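Local coordinates for reticulocyte binding protein (Streptococcus agalactiae COH1, PDB 3FAW) that probably hydrolyses alpha-1,6-glucosidic linkages of pullulan and related alpha-glucans as a secreted, cell-wall-anchored pullulanase, at residues A[205-210]-A[214-219]; A[146-151]-A[158-163]; A[750-755]-A[760-765]; A[770-775]-A[799-804]. All blocks are in the same frame, centred on the assembly; numbering follows the deposited sequence.

Interaction 1 of 4, residues A[205-210]-A[214-219]; sequences YEIKRG and VKILDP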
loop_
_atom_site.group_PDB
_atom_site.type_symbol
_atom_site.label_atom_id
_atom_site.label_comp_id
_atom_site.label_asym_id
_atom_site.label_seq_id
_atom_site.Cartn_x
_atom_site.Cartn_y
_atom_site.Cartn_z
ATOM N N TYR A 205 -22.427 -17.187 -4.488
ATOM C CA TYR A 205 -22.542 -18.089 -5.637
ATOM C C TYR A 205 -22.081 -19.486 -5.244
ATOM O O TYR A 205 -20.997 -19.644 -4.686
ATOM C CB TYR A 205 -21.689 -17.597 -6.809
ATOM C CG TYR A 205 -22.243 -16.389 -7.522
ATOM C CD1 TYR A 205 -23.452 -16.458 -8.211
ATOM C CD2 TYR A 205 -21.551 -15.177 -7.524
ATOM C CE1 TYR A 205 -23.963 -15.350 -8.875
ATOM C CE2 TYR A 205 -22.054 -14.065 -8.190
ATOM C CZ TYR A 205 -23.259 -14.162 -8.864
ATOM O OH TYR A 205 -23.768 -13.064 -9.516
ATOM N N GLU A 206 -22.901 -20.491 -5.540
ATOM C CA GLU A 206 -22.507 -21.886 -5.356
ATOM C C GLU A 206 -22.067 -22.484 -6.689
ATOM O O GLU A 206 -22.869 -22.607 -7.621
ATOM C CB GLU A 206 -23.641 -22.716 -4.749
ATOM C CG GLU A 206 -23.187 -24.099 -4.289
ATOM C CD GLU A 206 -24.279 -24.867 -3.566
ATOM O OE1 GLU A 206 -25.346 -25.094 -4.172
ATOM O OE2 GLU A 206 -24.066 -25.245 -2.396
ATOM N N ILE A 207 -20.791 -22.850 -6.769
ATOM C CA ILE A 207 -20.199 -23.375 -7.996
ATOM C C ILE A 207 -20.028 -24.880 -7.870
ATOM O O ILE A 207 -19.510 -25.365 -6.870
ATOM C CB ILE A 207 -18.829 -22.723 -8.290
ATOM C CG1 ILE A 207 -18.984 -21.202 -8.416
ATOM C CG2 ILE A 207 -18.219 -23.292 -9.574
ATOM C CD1 ILE A 207 -17.698 -20.478 -8.764
ATOM N N LYS A 208 -20.472 -25.611 -8.888
ATOM C CA LYS A 208 -20.309 -27.058 -8.935
ATOM C C LYS A 208 -19.325 -27.437 -10.037
ATOM O O LYS A 208 -19.475 -27.013 -11.185
ATOM C CB LYS A 208 -21.656 -27.736 -9.183
ATOM C CG LYS A 208 -21.651 -29.242 -8.981
ATOM C CD LYS A 208 -23.050 -29.819 -9.140
ATOM C CE LYS A 208 -23.049 -31.339 -9.015
ATOM N NZ LYS A 208 -24.429 -31.903 -9.047
ATOM N N ARG A 209 -18.311 -28.217 -9.664
ATOM C CA ARG A 209 -17.384 -28.833 -10.616
ATOM C C ARG A 209 -17.278 -30.315 -10.273
ATOM O O ARG A 209 -16.531 -30.699 -9.373
ATOM C CB ARG A 209 -16.002 -28.181 -10.542
ATOM C CG ARG A 209 -15.929 -26.791 -11.143
ATOM C CD ARG A 209 -14.522 -26.221 -11.045
ATOM N NE ARG A 209 -14.126 -26.024 -9.652
ATOM C CZ ARG A 209 -14.308 -24.910 -8.944
ATOM N NH1 ARG A 209 -14.875 -23.835 -9.479
ATOM N NH2 ARG A 209 -13.911 -24.877 -7.679
ATOM N N GLY A 210 -18.038 -31.139 -10.984
ATOM C CA GLY A 210 -18.134 -32.561 -10.670
ATOM C C GLY A 210 -18.883 -32.788 -9.367
ATOM O O GLY A 210 -19.989 -32.276 -9.181
ATOM N N VAL A 214 -18.985 -25.481 -3.816
ATOM C CA VAL A 214 -18.421 -24.485 -2.903
ATOM C C VAL A 214 -19.100 -23.119 -3.064
ATOM O O VAL A 214 -19.499 -22.743 -4.163
ATOM C CB VAL A 214 -16.885 -24.369 -3.082
ATOM C CG1 VAL A 214 -16.528 -23.690 -4.409
ATOM C CG2 VAL A 214 -16.266 -23.640 -1.897
ATOM N N LYS A 215 -19.235 -22.395 -1.955
ATOM C CA LYS A 215 -19.894 -21.084 -1.947
ATOM C C LYS A 215 -18.855 -19.968 -1.953
ATOM O O LYS A 215 -18.010 -19.894 -1.050
ATOM C CB LYS A 215 -20.835 -20.966 -0.743
ATOM C CG LYS A 215 -22.004 -21.955 -0.804
ATOM C CD LYS A 215 -22.848 -21.977 0.466
ATOM C CE LYS A 215 -23.914 -23.070 0.376
ATOM N NZ LYS A 215 -24.797 -23.143 1.574
ATOM N N ILE A 216 -18.922 -19.104 -2.967
ATOM C CA ILE A 216 -17.879 -18.091 -3.202
ATOM C C ILE A 216 -18.384 -16.645 -3.111
ATOM O O ILE A 216 -19.587 -16.380 -3.169
ATOM C CB ILE A 216 -17.131 -18.326 -4.564
ATOM C CG1 ILE A 216 -18.024 -18.041 -5.777
ATOM C CG2 ILE A 216 -16.594 -19.758 -4.638
ATOM C CD1 ILE A 216 -18.065 -16.594 -6.210
ATOM N N LEU A 217 -17.436 -15.721 -2.966
ATOM C CA LEU A 217 -17.725 -14.289 -2.860
ATOM C C LEU A 217 -17.463 -13.627 -4.202
ATOM O O LEU A 217 -16.362 -13.727 -4.737
ATOM C CB LEU A 217 -16.849 -13.641 -1.777
ATOM C CG LEU A 217 -16.810 -12.107 -1.719
ATOM C CD1 LEU A 217 -18.218 -11.532 -1.612
ATOM C CD2 LEU A 217 -15.939 -11.614 -0.555
ATOM N N ASP A 218 -18.482 -12.960 -4.743
ATOM C CA ASP A 218 -18.350 -12.197 -5.984
ATOM C C ASP A 218 -17.153 -11.241 -5.878
ATOM O O ASP A 218 -17.167 -10.322 -5.056
ATOM C CB ASP A 218 -19.645 -11.416 -6.245
ATOM C CG ASP A 218 -19.681 -10.757 -7.613
ATOM O OD1 ASP A 218 -18.681 -10.822 -8.361
ATOM O OD2 ASP A 218 -20.729 -10.163 -7.945
ATOM N N PRO A 219 -16.100 -11.464 -6.693
ATOM C CA PRO A 219 -14.945 -10.565 -6.617
ATOM C C PRO A 219 -15.240 -9.113 -7.015
ATOM O O PRO A 219 -14.522 -8.220 -6.587
ATOM C CB PRO A 219 -13.913 -11.204 -7.563
ATOM C CG PRO A 219 -14.648 -12.165 -8.387
ATOM C CD PRO A 219 -15.908 -12.544 -7.678
HETATM O O HOH W 1 -22.228 -11.058 -9.946
#

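Interaction 2 of 4, residues A[146-151]-A[158-163]; sequences VEASLW and VTMIIY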
loop_
_atom_site.group_PDB
_atom_site.type_symbol
_atom_site.label_atom_id
_atom_site.label_comp_id
_atom_site.label_asym_id
_atom_site.label_seq_id
_atom_site.Cartn_x
_atom_site.Cartn_y
_atom_site.Cartn_z
ATOM N N VAL A 146 -31.968 -7.025 -10.912
ATOM C CA VAL A 146 -30.507 -7.087 -10.879
ATOM C C VAL A 146 -29.985 -7.886 -12.076
ATOM O O VAL A 146 -30.431 -9.006 -12.306
ATOM C CB VAL A 146 -29.994 -7.739 -9.569
ATOM C CG1 VAL A 146 -28.476 -7.873 -9.588
ATOM C CG2 VAL A 146 -30.434 -6.930 -8.368
ATOM N N GLU A 147 -29.055 -7.295 -12.836
ATOM C CA GLU A 147 -28.289 -8.012 -13.866
ATOM C C GLU A 147 -26.948 -8.464 -13.287
ATOM O O GLU A 147 -26.115 -7.632 -12.929
ATOM C CB GLU A 147 -28.021 -7.117 -15.077
ATOM C CG GLU A 147 -29.262 -6.632 -15.800
ATOM C CD GLU A 147 -28.943 -5.706 -16.973
ATOM O OE1 GLU A 147 -27.751 -5.542 -17.313
ATOM O OE2 GLU A 147 -29.894 -5.145 -17.557
ATOM N N ALA A 148 -26.742 -9.778 -13.217
ATOM C CA ALA A 148 -25.565 -10.362 -12.568
ATOM C C ALA A 148 -24.684 -11.126 -13.560
ATOM O O ALA A 148 -25.182 -11.758 -14.488
ATOM C CB ALA A 148 -25.999 -11.283 -11.440
ATOM N N SER A 149 -23.373 -11.061 -13.338
ATOM C CA SER A 149 -22.387 -11.751 -14.172
ATOM C C SER A 149 -21.230 -12.252 -13.312
ATOM O O SER A 149 -20.718 -11.510 -12.472
ATOM C CB SER A 149 -21.851 -10.817 -15.259
ATOM O OG SER A 149 -22.743 -10.742 -16.359
ATOM N N LEU A 150 -20.835 -13.507 -13.528
ATOM C CA LEU A 150 -19.689 -14.122 -12.842
ATOM C C LEU A 150 -18.856 -14.931 -13.842
ATOM O O LEU A 150 -19.389 -15.801 -14.536
ATOM C CB LEU A 150 -20.162 -15.053 -11.720
ATOM C CG LEU A 150 -19.044 -15.728 -10.909
ATOM C CD1 LEU A 150 -18.427 -14.737 -9.920
ATOM C CD2 LEU A 150 -19.546 -16.969 -10.189
ATOM N N TRP A 151 -17.556 -14.651 -13.902
ATOM C CA TRP A 151 -16.642 -15.375 -14.793
ATOM C C TRP A 151 -16.145 -16.653 -14.110
ATOM O O TRP A 151 -15.571 -16.594 -13.022
ATOM C CB TRP A 151 -15.464 -14.472 -15.184
ATOM C CG TRP A 151 -14.500 -15.086 -16.154
ATOM C CD1 TRP A 151 -14.596 -15.093 -17.516
ATOM C CD2 TRP A 151 -13.282 -15.769 -15.835
ATOM N NE1 TRP A 151 -13.515 -15.745 -18.062
ATOM C CE2 TRP A 151 -12.695 -16.172 -17.052
ATOM C CE3 TRP A 151 -12.634 -16.088 -14.634
ATOM C CZ2 TRP A 151 -11.485 -16.876 -17.106
ATOM C CZ3 TRP A 151 -11.432 -16.784 -14.687
ATOM C CH2 TRP A 151 -10.870 -17.172 -15.916
ATOM N N VAL A 158 -23.567 -22.851 -11.910
ATOM C CA VAL A 158 -23.426 -21.761 -10.954
ATOM C C VAL A 158 -24.825 -21.347 -10.502
ATOM O O VAL A 158 -25.712 -21.123 -11.329
ATOM C CB VAL A 158 -22.659 -20.562 -11.559
ATOM C CG1 VAL A 158 -22.602 -19.399 -10.577
ATOM C CG2 VAL A 158 -21.242 -20.983 -11.956
ATOM N N THR A 159 -25.012 -21.281 -9.185
ATOM C CA THR A 159 -26.290 -20.914 -8.581
ATOM C C THR A 159 -26.086 -19.759 -7.610
ATOM O O THR A 159 -25.157 -19.787 -6.806
ATOM C CB THR A 159 -26.885 -22.109 -7.808
ATOM O OG1 THR A 159 -27.037 -23.226 -8.694
ATOM C CG2 THR A 159 -28.234 -21.751 -7.199
ATOM N N MET A 160 -26.947 -18.745 -7.690
ATOM C CA MET A 160 -26.932 -17.647 -6.729
ATOM C C MET A 160 -27.840 -17.982 -5.547
ATOM O O MET A 160 -28.970 -18.432 -5.729
ATOM C CB MET A 160 -27.391 -16.339 -7.376
ATOM C CG MET A 160 -27.171 -15.112 -6.495
ATOM S SD MET A 160 -28.010 -13.625 -7.075
ATOM C CE MET A 160 -26.916 -13.075 -8.390
ATOM N N ILE A 161 -27.329 -17.764 -4.339
ATOM C CA ILE A 161 -28.111 -17.903 -3.119
ATOM C C ILE A 161 -28.317 -16.509 -2.548
ATOM O O ILE A 161 -27.348 -15.777 -2.347
ATOM C CB ILE A 161 -27.387 -18.765 -2.063
ATOM C CG1 ILE A 161 -26.959 -20.110 -2.655
ATOM C CG2 ILE A 161 -28.291 -18.980 -0.850
ATOM C CD1 ILE A 161 -26.177 -20.967 -1.685
ATOM N N ILE A 162 -29.573 -16.153 -2.284
ATOM C CA ILE A 162 -29.920 -14.802 -1.846
ATOM C C ILE A 162 -30.359 -14.806 -0.382
ATOM O O ILE A 162 -31.150 -15.657 0.034
ATOM C CB ILE A 162 -31.011 -14.184 -2.752
ATOM C CG1 ILE A 162 -30.538 -14.183 -4.211
ATOM C CG2 ILE A 162 -31.340 -12.769 -2.309
ATOM C CD1 ILE A 162 -31.481 -13.502 -5.184
ATOM N N TYR A 163 -29.831 -13.852 0.389
ATOM C CA TYR A 163 -30.049 -13.787 1.835
ATOM C C TYR A 163 -30.757 -12.493 2.233
ATOM O O TYR A 163 -30.479 -11.431 1.678
ATOM C CB TYR A 163 -28.722 -13.887 2.587
ATOM C CG TYR A 163 -27.907 -15.123 2.250
ATOM C CD1 TYR A 163 -28.011 -16.283 3.017
ATOM C CD2 TYR A 163 -27.039 -15.130 1.164
ATOM C CE1 TYR A 163 -27.269 -17.413 2.709
ATOM C CE2 TYR A 163 -26.291 -16.256 0.848
ATOM C CZ TYR A 163 -26.409 -17.394 1.624
ATOM O OH TYR A 163 -25.674 -18.513 1.309
#

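Interaction 3 of 4, residues A[750-755]-A[760-765]; sequences AVFVNA and RNVLLG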
loop_
_atom_site.group_PDB
_atom_site.type_symbol
_atom_site.label_atom_id
_atom_site.label_comp_id
_atom_site.label_asym_id
_atom_site.label_seq_id
_atom_site.Cartn_x
_atom_site.Cartn_y
_atom_site.Cartn_z
ATOM N N ALA A 750 19.369 28.274 1.460
ATOM C CA ALA A 750 20.449 27.418 1.972
ATOM C C ALA A 750 20.022 26.718 3.258
ATOM O O ALA A 750 19.577 27.373 4.200
ATOM C CB ALA A 750 21.707 28.237 2.219
ATOM N N VAL A 751 20.173 25.393 3.287
ATOM C CA VAL A 751 19.794 24.566 4.438
ATOM C C VAL A 751 21.038 24.020 5.141
ATOM O O VAL A 751 21.898 23.412 4.503
ATOM C CB VAL A 751 18.924 23.357 4.004
ATOM C CG1 VAL A 751 18.408 22.596 5.232
ATOM C CG2 VAL A 751 17.764 23.810 3.120
ATOM N N PHE A 752 21.118 24.238 6.453
ATOM C CA PHE A 752 22.223 23.754 7.282
ATOM C C PHE A 752 21.687 22.809 8.351
ATOM O O PHE A 752 20.765 23.170 9.080
ATOM C CB PHE A 752 22.927 24.924 7.973
ATOM C CG PHE A 752 23.467 25.966 7.027
ATOM C CD1 PHE A 752 24.793 25.931 6.618
ATOM C CD2 PHE A 752 22.655 26.993 6.565
ATOM C CE1 PHE A 752 25.295 26.891 5.756
ATOM C CE2 PHE A 752 23.148 27.953 5.703
ATOM C CZ PHE A 752 24.471 27.903 5.299
ATOM N N VAL A 753 22.258 21.608 8.442
ATOM C CA VAL A 753 21.877 20.634 9.477
ATOM C C VAL A 753 23.106 20.158 10.248
ATOM O O VAL A 753 23.893 19.356 9.736
ATOM C CB VAL A 753 21.166 19.398 8.869
ATOM C CG1 VAL A 753 20.911 18.340 9.938
ATOM C CG2 VAL A 753 19.855 19.807 8.197
ATOM N N ASN A 754 23.280 20.673 11.464
ATOM C CA ASN A 754 24.290 20.151 12.379
ATOM C C ASN A 754 23.675 19.062 13.258
ATOM O O ASN A 754 23.023 19.357 14.261
ATOM C CB ASN A 754 24.893 21.259 13.254
ATOM C CG ASN A 754 26.036 20.755 14.138
ATOM O OD1 ASN A 754 26.515 19.632 13.973
ATOM N ND2 ASN A 754 26.478 21.589 15.076
ATOM N N ALA A 755 23.885 17.808 12.869
ATOM C CA ALA A 755 23.423 16.663 13.650
ATOM C C ALA A 755 24.480 16.190 14.654
ATOM O O ALA A 755 24.299 15.159 15.303
ATOM C CB ALA A 755 23.021 15.513 12.722
ATOM N N ARG A 760 29.425 23.324 15.485
ATOM C CA ARG A 760 30.260 23.206 14.285
ATOM C C ARG A 760 30.265 24.501 13.487
ATOM O O ARG A 760 29.213 25.102 13.262
ATOM C CB ARG A 760 29.770 22.069 13.384
ATOM C CG ARG A 760 29.768 20.688 14.029
ATOM C CD ARG A 760 31.175 20.161 14.286
ATOM N NE ARG A 760 31.888 19.864 13.044
ATOM C CZ ARG A 760 31.755 18.743 12.335
ATOM N NH1 ARG A 760 30.922 17.786 12.722
ATOM N NH2 ARG A 760 32.456 18.576 11.223
ATOM N N ASN A 761 31.455 24.919 13.065
ATOM C CA ASN A 761 31.615 26.044 12.144
ATOM C C ASN A 761 31.531 25.534 10.712
ATOM O O ASN A 761 32.316 24.672 10.317
ATOM C CB ASN A 761 32.960 26.746 12.376
ATOM C CG ASN A 761 33.212 27.892 11.396
ATOM O OD1 ASN A 761 33.513 27.668 10.223
ATOM N ND2 ASN A 761 33.123 29.122 11.887
ATOM N N VAL A 762 30.574 26.057 9.948
ATOM C CA VAL A 762 30.427 25.718 8.530
ATOM C C VAL A 762 31.045 26.817 7.663
ATOM O O VAL A 762 30.591 27.961 7.681
ATOM C CB VAL A 762 28.942 25.538 8.147
ATOM C CG1 VAL A 762 28.799 25.263 6.655
ATOM C CG2 VAL A 762 28.318 24.405 8.953
ATOM N N LEU A 763 32.077 26.458 6.899
ATOM C CA LEU A 763 32.780 27.409 6.035
ATOM C C LEU A 763 31.965 27.734 4.773
ATOM O O LEU A 763 31.433 26.837 4.122
ATOM C CB LEU A 763 34.154 26.843 5.653
ATOM C CG LEU A 763 35.089 27.686 4.782
ATOM C CD1 LEU A 763 35.373 29.057 5.397
ATOM C CD2 LEU A 763 36.384 26.926 4.555
ATOM N N LEU A 764 31.864 29.021 4.446
ATOM C CA LEU A 764 31.178 29.475 3.231
ATOM C C LEU A 764 32.179 29.925 2.166
ATOM O O LEU A 764 32.033 29.589 0.990
ATOM C CB LEU A 764 30.199 30.611 3.552
ATOM C CG LEU A 764 29.074 30.255 4.530
ATOM C CD1 LEU A 764 28.134 31.442 4.750
ATOM C CD2 LEU A 764 28.297 29.043 4.048
ATOM N N GLY A 765 33.194 30.682 2.582
ATOM C CA GLY A 765 34.235 31.146 1.665
ATOM C C GLY A 765 33.682 32.107 0.627
ATOM O O GLY A 765 32.550 32.577 0.750
#

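Interaction 4 of 4, residues A[770-775]-A[799-804]; sequences HLLKGQ and DSLLID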
loop_
_atom_site.group_PDB
_atom_site.type_symbol
_atom_site.label_atom_id
_atom_site.label_comp_id
_atom_site.label_asym_id
_atom_site.label_seq_id
_atom_site.Cartn_x
_atom_site.Cartn_y
_atom_site.Cartn_z
ATOM N N HIS A 770 27.748 35.246 -0.000
ATOM C CA HIS A 770 26.494 35.973 -0.228
ATOM C C HIS A 770 25.363 35.560 0.730
ATOM O O HIS A 770 24.415 36.319 0.934
ATOM C CB HIS A 770 26.039 35.779 -1.678
ATOM C CG HIS A 770 25.701 34.362 -2.023
ATOM N ND1 HIS A 770 24.408 33.886 -2.012
ATOM C CD2 HIS A 770 26.484 33.316 -2.377
ATOM C CE1 HIS A 770 24.409 32.610 -2.348
ATOM N NE2 HIS A 770 25.656 32.238 -2.574
ATOM N N LEU A 771 25.467 34.363 1.308
ATOM C CA LEU A 771 24.470 33.861 2.256
ATOM C C LEU A 771 24.462 34.617 3.586
ATOM O O LEU A 771 23.451 34.623 4.289
ATOM C CB LEU A 771 24.691 32.367 2.521
ATOM C CG LEU A 771 24.524 31.416 1.334
ATOM C CD1 LEU A 771 24.836 29.981 1.762
ATOM C CD2 LEU A 771 23.119 31.517 0.748
ATOM N N LEU A 772 25.581 35.255 3.930
ATOM C CA LEU A 772 25.680 36.034 5.171
ATOM C C LEU A 772 24.791 37.287 5.163
ATOM O O LEU A 772 24.515 37.854 6.218
ATOM C CB LEU A 772 27.139 36.428 5.446
ATOM C CG LEU A 772 28.093 35.267 5.748
ATOM C CD1 LEU A 772 29.539 35.697 5.571
ATOM C CD2 LEU A 772 27.858 34.719 7.151
ATOM N N LYS A 773 24.350 37.706 3.975
ATOM C CA LYS A 773 23.454 38.860 3.821
ATOM C C LYS A 773 21.972 38.473 3.832
ATOM O O LYS A 773 21.103 39.339 3.739
ATOM C CB LYS A 773 23.763 39.594 2.512
ATOM C CG LYS A 773 25.196 40.114 2.387
ATOM C CD LYS A 773 25.495 41.273 3.338
ATOM C CE LYS A 773 24.685 42.520 3.012
ATOM N NZ LYS A 773 25.185 43.716 3.744
ATOM N N GLY A 774 21.690 37.176 3.941
ATOM C CA GLY A 774 20.321 36.667 3.885
ATOM C C GLY A 774 19.578 36.712 5.209
ATOM O O GLY A 774 20.121 37.130 6.230
ATOM N N GLN A 775 18.322 36.272 5.172
ATOM C CA GLN A 775 17.454 36.236 6.348
ATOM C C GLN A 775 17.312 34.800 6.837
ATOM O O GLN A 775 17.174 33.881 6.030
ATOM C CB GLN A 775 16.067 36.779 5.999
ATOM C CG GLN A 775 16.058 38.199 5.429
ATOM C CD GLN A 775 14.759 38.544 4.702
ATOM O OE1 GLN A 775 14.154 37.698 4.039
ATOM N NE2 GLN A 775 14.336 39.800 4.812
ATOM N N ASP A 799 33.272 34.731 7.118
ATOM C CA ASP A 799 32.936 33.906 5.946
ATOM C C ASP A 799 32.491 32.495 6.361
ATOM O O ASP A 799 32.765 31.510 5.673
ATOM C CB ASP A 799 34.112 33.858 4.955
ATOM C CG ASP A 799 35.313 33.079 5.485
ATOM O OD1 ASP A 799 35.300 32.674 6.666
ATOM O OD2 ASP A 799 36.273 32.866 4.712
ATOM N N SER A 800 31.798 32.410 7.493
ATOM C CA SER A 800 31.315 31.134 7.998
ATOM C C SER A 800 30.121 31.319 8.921
ATOM O O SER A 800 29.755 32.447 9.274
ATOM C CB SER A 800 32.444 30.374 8.715
ATOM O OG SER A 800 33.016 31.138 9.767
ATOM N N LEU A 801 29.504 30.194 9.271
ATOM C CA LEU A 801 28.397 30.134 10.224
ATOM C C LEU A 801 28.790 29.219 11.379
ATOM O O LEU A 801 29.315 28.132 11.152
ATOM C CB LEU A 801 27.144 29.573 9.541
ATOM C CG LEU A 801 26.185 30.566 8.878
ATOM C CD1 LEU A 801 26.911 31.530 7.956
ATOM C CD2 LEU A 801 25.105 29.807 8.128
ATOM N N LEU A 802 28.546 29.663 12.609
ATOM C CA LEU A 802 28.723 28.824 13.790
ATOM C C LEU A 802 27.355 28.319 14.228
ATOM O O LEU A 802 26.493 29.110 14.625
ATOM C CB LEU A 802 29.389 29.607 14.924
ATOM C CG LEU A 802 29.607 28.874 16.253
ATOM C CD1 LEU A 802 30.412 27.588 16.056
ATOM C CD2 LEU A 802 30.301 29.795 17.249
ATOM N N ILE A 803 27.160 27.005 14.160
ATOM C CA ILE A 803 25.855 26.403 14.415
ATOM C C ILE A 803 25.882 25.517 15.657
ATOM O O ILE A 803 26.778 24.686 15.818
ATOM C CB ILE A 803 25.370 25.583 13.199
ATOM C CG1 ILE A 803 25.318 26.474 11.951
ATOM C CG2 ILE A 803 23.995 24.966 13.481
ATOM C CD1 ILE A 803 24.900 25.744 10.701
ATOM N N ASP A 804 24.889 25.711 16.526
ATOM C CA ASP A 804 24.737 24.922 17.753
ATOM C C ASP A 804 24.539 23.433 17.451
ATOM O O ASP A 804 24.065 23.075 16.374
ATOM C CB ASP A 804 23.524 25.416 18.559
ATOM C CG ASP A 804 23.824 26.642 19.416
ATOM O OD1 ASP A 804 24.771 27.402 19.115
ATOM O OD2 ASP A 804 23.079 26.846 20.399
#

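Interaction 1 of 4, residues A[205-210]-A[214-219]
Tyr205 lays CB and one ring edge against the end of Ile216, whose CD1 is 3.8 Å from Tyr205 CB and sits near the plane of the ring. CG1 of Ile216 stands between its backbone N and carbonyl carbon (chi1 69°), and from there CD1 reaches the tyrosine. Ile207 CD1 also packs against Ile216 CG1, at 3.9 Å, from a direction roughly at right angles to that of Tyr205 CB. Strands 202-209 and 212-216 form a beta hairpin within a carbohydrate-binding module of the CBM48 family. Tyr205 and Ile216 are a hydrogen-bonded antiparallel pair, with Ile216 N to Tyr205 O at 2.7 Å and nearly straight (166°). Ile207 and Val214 make the next such pair, and Ile207 N reaches Val214 O at 2.9 Å. Glu206 and Lys215, the non-hydrogen-bonded pair between them, turn to the other face; Glu206 OE2 comes 3.5 Å from Lys215 CE, but the ammonium group goes on to a salt bridge with Asp235. Past the strand, Asp218 lies alongside the Tyr205 ring, its carboxylate plane turned 67° from the ring. One water links their polar ends: it accepts from Tyr205 OH at 2.6 Å and donates to Asp218 OD2 at 2.7 Å, while Tyr203 OH also bonds to that carboxylate oxygen.

Interaction 2 of 4, residues A[146-151]-A[158-163]
Ala148 and Leu150 meet Met160 and Val158 through methyl groups alone, and the apolar contacts fall into two pairs. In the first, Met160 CE touches Ala148 CB at 3.7 Å. The methionine gets there by running out almost straight, with CG opposite the backbone N (chi1 -170°), and then bending about its CG-SD bond (chi3 -79°), so that the terminal methyl rather than the sulfur meets the alanine. In the second, Leu150 CD2 meets Val158 CG1 at 3.9 Å, the two branched side chains being set obliquely to one another. All four residues have CB directed toward the opposite strand; in Ala148 the CB is itself the contacting methyl.

Polar contacts do not cross the interface. The backbones are too far apart for sheet pairing, with 9.4 Å between Ala148 CA and Met160 CA and 8.7 Å between Leu150 CA and Val158 CA, and no hydrogen bond joins the segments. Ser149, between the two inward-facing residues of its strand, points the other way, where its hydroxyl bonds to Gln186.

The separation is consistent with facing layers of the beta sandwich expected of a CBM48 module; the strands are linked round the side through 184-189 and 170-179, which pair with each other. Strand 146-151 pairs with strands 136-139 and 184-189, whereas strand 157-164 lies between strands 170-179 and 202-209. Tyr205 of the last of these packs against Ala148, Leu150 and Met160, while Trp185 and Leu189 of strand 184-189 touch Val158 and Met160 respectively.

Interaction 3 of 4, residues A[750-755]-A[760-765]
Strands 748-754 and 760-763 run in roughly opposite senses without pairing, Phe752 CA lying 8.5 Å from Val762 CA and Asn754 CA 7.0 Å from Arg760 CA, so the contact is carried by side chains, with no hydrogen bond between the segments. Phe752 supplies the apolar half. Its CE1 corner meets Val762 CG1 at 4.0 Å, with that methyl in the plane of the ring, and Leu764 CD2 at 4.1 Å, also at the edge. The phenyl group therefore presents its rim, not a face, to the second segment. Leu764 reaches it from beyond the end of strand 760-763, its side chain crossing that of Phe752 at about a right angle.

The two strands belong to different layers of the C-terminal domain, 748-754 to a five-stranded antiparallel sheet and 760-763 to a three-stranded one, consistent with the beta-sandwich domain that follows the barrel in alpha-amylase relatives. A five-residue loop, 755-759, carries the chain between the layers.

Beside that loop, Asn754 packs its amide against the aliphatic part of Arg760, with OD1 3.4 Å from Arg760 CG. With CG opposite its backbone N (chi1 -175°), Asn754 extends across the gap, and its buried polar atoms are used: OD1 accepts from Asp756 N, and ND2 bonds to the carbonyls of Lys758 and Ile803. Arg760 folds away through two successive bends (chi2 -69°, chi3 -68°). Its guanidinium, nearly perpendicular to the amide, forms salt bridges with Asp756, Asp729 and Asp734.

Interaction 4 of 4, residues A[770-775]-A[799-804]
Leu772 makes the contact with strand 800-803 from a short 3-10 segment, 770-773. His770 opens the segment, its ring turned to strands 736-742 and 748-754, where it touches Gln740 and Ile748. Leu771 follows and is buried on that same side, against Ala750 and Val813.

Leu772, its CB turned about a right angle from that of Leu771, reaches the strand and puts its two methyls to separate uses. CD1 rests on the backbone of Asp799, 3.9 Å from its CA. CD2 approaches Ser800 O at 3.6 Å and Leu801 CD1 at 3.4 Å, the latter tighter than carbon atoms usually pack. Here CG is opposite the carbonyl carbon (chi1 -66°), which sends the fork out toward the strand. The leucines run past one another in opposite directions, so the meeting is between branch ends. Asp799 takes part through its main chain, since its CB points away from the turn. The hydroxyl of Ser800 likewise lies elsewhere, bonded to Asn761.

Lys773 and Gly774 close the turn: Gly774 N bonds to Leu771 O at 3.1 Å, while the bond from Lys773 N to His770 O is weak. Gln775 then starts strand 775-778.

Along the chain the turn lies between helix 765-768 and strand 775-778, an outermost strand of the larger sheet. Across from it, strand 800-803 is the middle strand of the smaller sheet, and Leu801 also packs on Phe752 and Ile811 of the larger one.

From the N terminus, interaction 2 comes first, closing the five-residue connection between strands 146-151 and 157-164 across the CBM48 module. Interaction 1 follows, closing the hairpin of strands 202-209 and 212-216. These two centres are about 10 Å apart, and strand 202-209 joins them by pairing with strand 157-164. After the catalytic barrel, interaction 3 closes the short loop between 750-755 and 760-765, and interaction 4 spans the longer excursion from 770-775 to 799-804. Pairing of strands 760-763 and 800-803 couples these last two. All four lie in series, none nested or crossed; the two groups occupy opposite sides of the chain's centre, their centres about 66 Å or more apart.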